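Local structure of putative endo-1,4-beta-xylanase (Bacteroides thetaiotaomicron VPI-5482, 5MSX) at residues K137-T140 with P141-L145. The protein is a calcium-binding glycoside hydrolase of family 43 that probably cleaves arabinofuranosyl linkages in plant pectin. Numbering follows the deposited sequence.
Sequences KPFT and PSTLL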
ATOM      1  N   LYS C 137       3.947 -16.318  24.649  1.00 36.73           N
ATOM      2  CA  LYS C 137       3.331 -15.448  25.644  1.00 38.25           C
ATOM      3  C   LYS C 137       4.369 -14.626  26.394  1.00 38.61           C
ATOM      4  O   LYS C 137       5.507 -15.041  26.454  1.00 39.13           O
ATOM      5  CB  LYS C 137       2.557 -16.298  26.630  1.00 41.82           C
ATOM      6  CG  LYS C 137       1.482 -17.136  25.970  1.00 42.30           C
ATOM      7  CD  LYS C 137       0.721 -17.884  27.031  1.00 43.31           C
ATOM      8  CE  LYS C 137      -0.421 -18.677  26.435  1.00 43.32           C
ATOM      9  NZ  LYS C 137      -1.225 -19.189  27.573  1.00 44.72           N
ATOM     10  N   PRO C 138       4.006 -13.481  26.981  1.00 38.38           N
ATOM     11  CA  PRO C 138       2.647 -12.916  26.947  1.00 40.70           C
ATOM     12  C   PRO C 138       2.325 -12.261  25.598  1.00 42.97           C
ATOM     13  O   PRO C 138       1.185 -12.371  25.131  1.00 43.12           O
ATOM     14  CB  PRO C 138       2.653 -11.888  28.085  1.00 39.78           C
ATOM     15  CG  PRO C 138       4.092 -11.516  28.273  1.00 41.90           C
ATOM     16  CD  PRO C 138       4.952 -12.620  27.707  1.00 39.20           C
ATOM     17  N   PHE C 139       3.319 -11.612  24.982  1.00 43.58           N
ATOM     18  CA  PHE C 139       3.193 -11.102  23.622  1.00 41.47           C
ATOM     19  C   PHE C 139       4.514 -11.142  22.827  1.00 44.13           C
ATOM     20  O   PHE C 139       5.592 -11.207  23.402  1.00 45.04           O
ATOM     21  CB  PHE C 139       2.620  -9.687  23.650  1.00 36.59           C
ATOM     22  CG  PHE C 139       3.413  -8.718  24.479  1.00 36.45           C
ATOM     23  CD1 PHE C 139       4.520  -8.054  23.937  1.00 35.77           C
ATOM     24  CD2 PHE C 139       3.057  -8.453  25.799  1.00 35.35           C
ATOM     25  CE1 PHE C 139       5.249  -7.150  24.694  1.00 33.88           C
ATOM     26  CE2 PHE C 139       3.788  -7.552  26.567  1.00 36.71           C
ATOM     27  CZ  PHE C 139       4.886  -6.898  26.012  1.00 36.51           C
ATOM     28  N   THR C 140       4.373 -11.094  21.506  1.00 42.29           N
ATOM     29  CA  THR C 140       5.460 -11.102  20.517  1.00 46.37           C
ATOM     30  C   THR C 140       5.773  -9.628  20.160  1.00 48.64           C
ATOM     31  O   THR C 140       4.944  -8.736  20.410  1.00 48.29           O
ATOM     32  CB  THR C 140       4.995 -11.966  19.312  1.00 48.58           C
ATOM     33  OG1 THR C 140       4.913 -13.332  19.739  1.00 54.44           O
ATOM     34  CG2 THR C 140       5.868 -11.925  18.099  1.00 49.07           C
ATOM     35  N   PRO C 141       6.994  -9.341  19.648  1.00 48.98           N
ATOM     36  CA  PRO C 141       7.266  -7.973  19.158  1.00 45.05           C
ATOM     37  C   PRO C 141       6.381  -7.529  17.979  1.00 39.53           C
ATOM     38  O   PRO C 141       6.326  -6.347  17.687  1.00 42.39           O
ATOM     39  CB  PRO C 141       8.740  -8.040  18.725  1.00 45.12           C
ATOM     40  CG  PRO C 141       9.325  -9.125  19.566  1.00 47.27           C
ATOM     41  CD  PRO C 141       8.235 -10.141  19.729  1.00 47.18           C
ATOM     42  N   SER C 142       5.767  -8.490  17.293  1.00 36.14           N
ATOM     43  CA  SER C 142       4.727  -8.319  16.284  1.00 35.02           C
ATOM     44  C   SER C 142       3.378  -7.668  16.664  1.00 34.03           C
ATOM     45  O   SER C 142       2.492  -7.579  15.797  1.00 33.08           O
ATOM     46  CB  SER C 142       4.380  -9.687  15.722  1.00 34.25           C
ATOM     47  OG  SER C 142       5.490 -10.260  15.086  1.00 41.37           O
ATOM     48  N   THR C 143       3.195  -7.234  17.909  1.00 32.45           N
ATOM     49  CA  THR C 143       1.936  -6.612  18.308  1.00 31.97           C
ATOM     50  C   THR C 143       1.642  -5.325  17.511  1.00 33.93           C
ATOM     51  O   THR C 143       2.569  -4.609  17.084  1.00 31.94           O
ATOM     52  CB  THR C 143       1.917  -6.225  19.796  1.00 31.97           C
ATOM     53  OG1 THR C 143       3.072  -5.445  20.087  1.00 31.53           O
ATOM     54  CG2 THR C 143       1.857  -7.453  20.711  1.00 31.43           C
ATOM     55  N   LEU C 144       0.349  -5.029  17.360  1.00 31.06           N
ATOM     56  CA  LEU C 144      -0.117  -3.826  16.690  1.00 28.37           C
ATOM     57  C   LEU C 144       0.338  -2.577  17.417  1.00 28.23           C
ATOM     58  O   LEU C 144       0.829  -1.635  16.789  1.00 27.58           O
ATOM     59  CB  LEU C 144      -1.648  -3.834  16.572  1.00 29.82           C
ATOM     60  CG  LEU C 144      -2.288  -2.669  15.802  1.00 29.19           C
ATOM     61  CD1 LEU C 144      -1.895  -2.725  14.331  1.00 29.43           C
ATOM     62  CD2 LEU C 144      -3.812  -2.667  15.969  1.00 30.61           C
ATOM     63  N   LEU C 145       0.154  -2.524  18.726  1.00 26.39           N
ATOM     64  CA  LEU C 145       0.674  -1.383  19.474  1.00 29.06           C
ATOM     65  C   LEU C 145       2.160  -1.635  19.767  1.00 31.74           C
ATOM     66  O   LEU C 145       2.603  -2.772  19.807  1.00 32.34           O
ATOM     67  CB  LEU C 145      -0.100  -1.164  20.753  1.00 28.94           C
ATOM     68  CG  LEU C 145      -1.601  -0.903  20.590  1.00 30.57           C
ATOM     69  CD1 LEU C 145      -2.262  -0.784  21.955  1.00 29.17           C
ATOM     70  CD2 LEU C 145      -1.832   0.354  19.765  1.00 29.75           C
TER
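Thr143 lays its methyl against the base of the Phe139 side chain, CG2 standing 3.8 Å from Phe139 CB and oblique to the ring. Thr143 CG2 also rests on the backbone, 3.4 Å from Thr140 O. Thr140 to Thr143 form a type I beta turn; its closing bond, Thr143 N to Thr140 O, is weak at 3.4 Å. At the start of the turn, Thr140 CG2 lies anti to its own backbone N (OG1 chi1 -68°), which brings this methyl within 3.5 Å of Ser142 OG and 3.4 Å of Pro141 CD, tighter than usual van der Waals contact. That serine hydroxyl is satisfied by Arg130 O. Thr143 OG1, held between backbone N and carbonyl carbon, gives its hydrogen to Leu145 O at 2.7 Å, nearly in line with the C=O. Replacing Thr143 by alanine removes OG1 and CG2, which would probably leave Leu145 O without this donor and open a gap beside Phe139 CB. The loop, between strands 127-128 and 156-159 of the family 43 beta-propeller, packs on Tyr115 of strand 113-119, away from the annotated sites. The hydroxyl bond fixes the chain just after the turn, while the weakly closed turn is probably also steadied by packing and by outside bonds such as Tyr115 OH to Thr140 N.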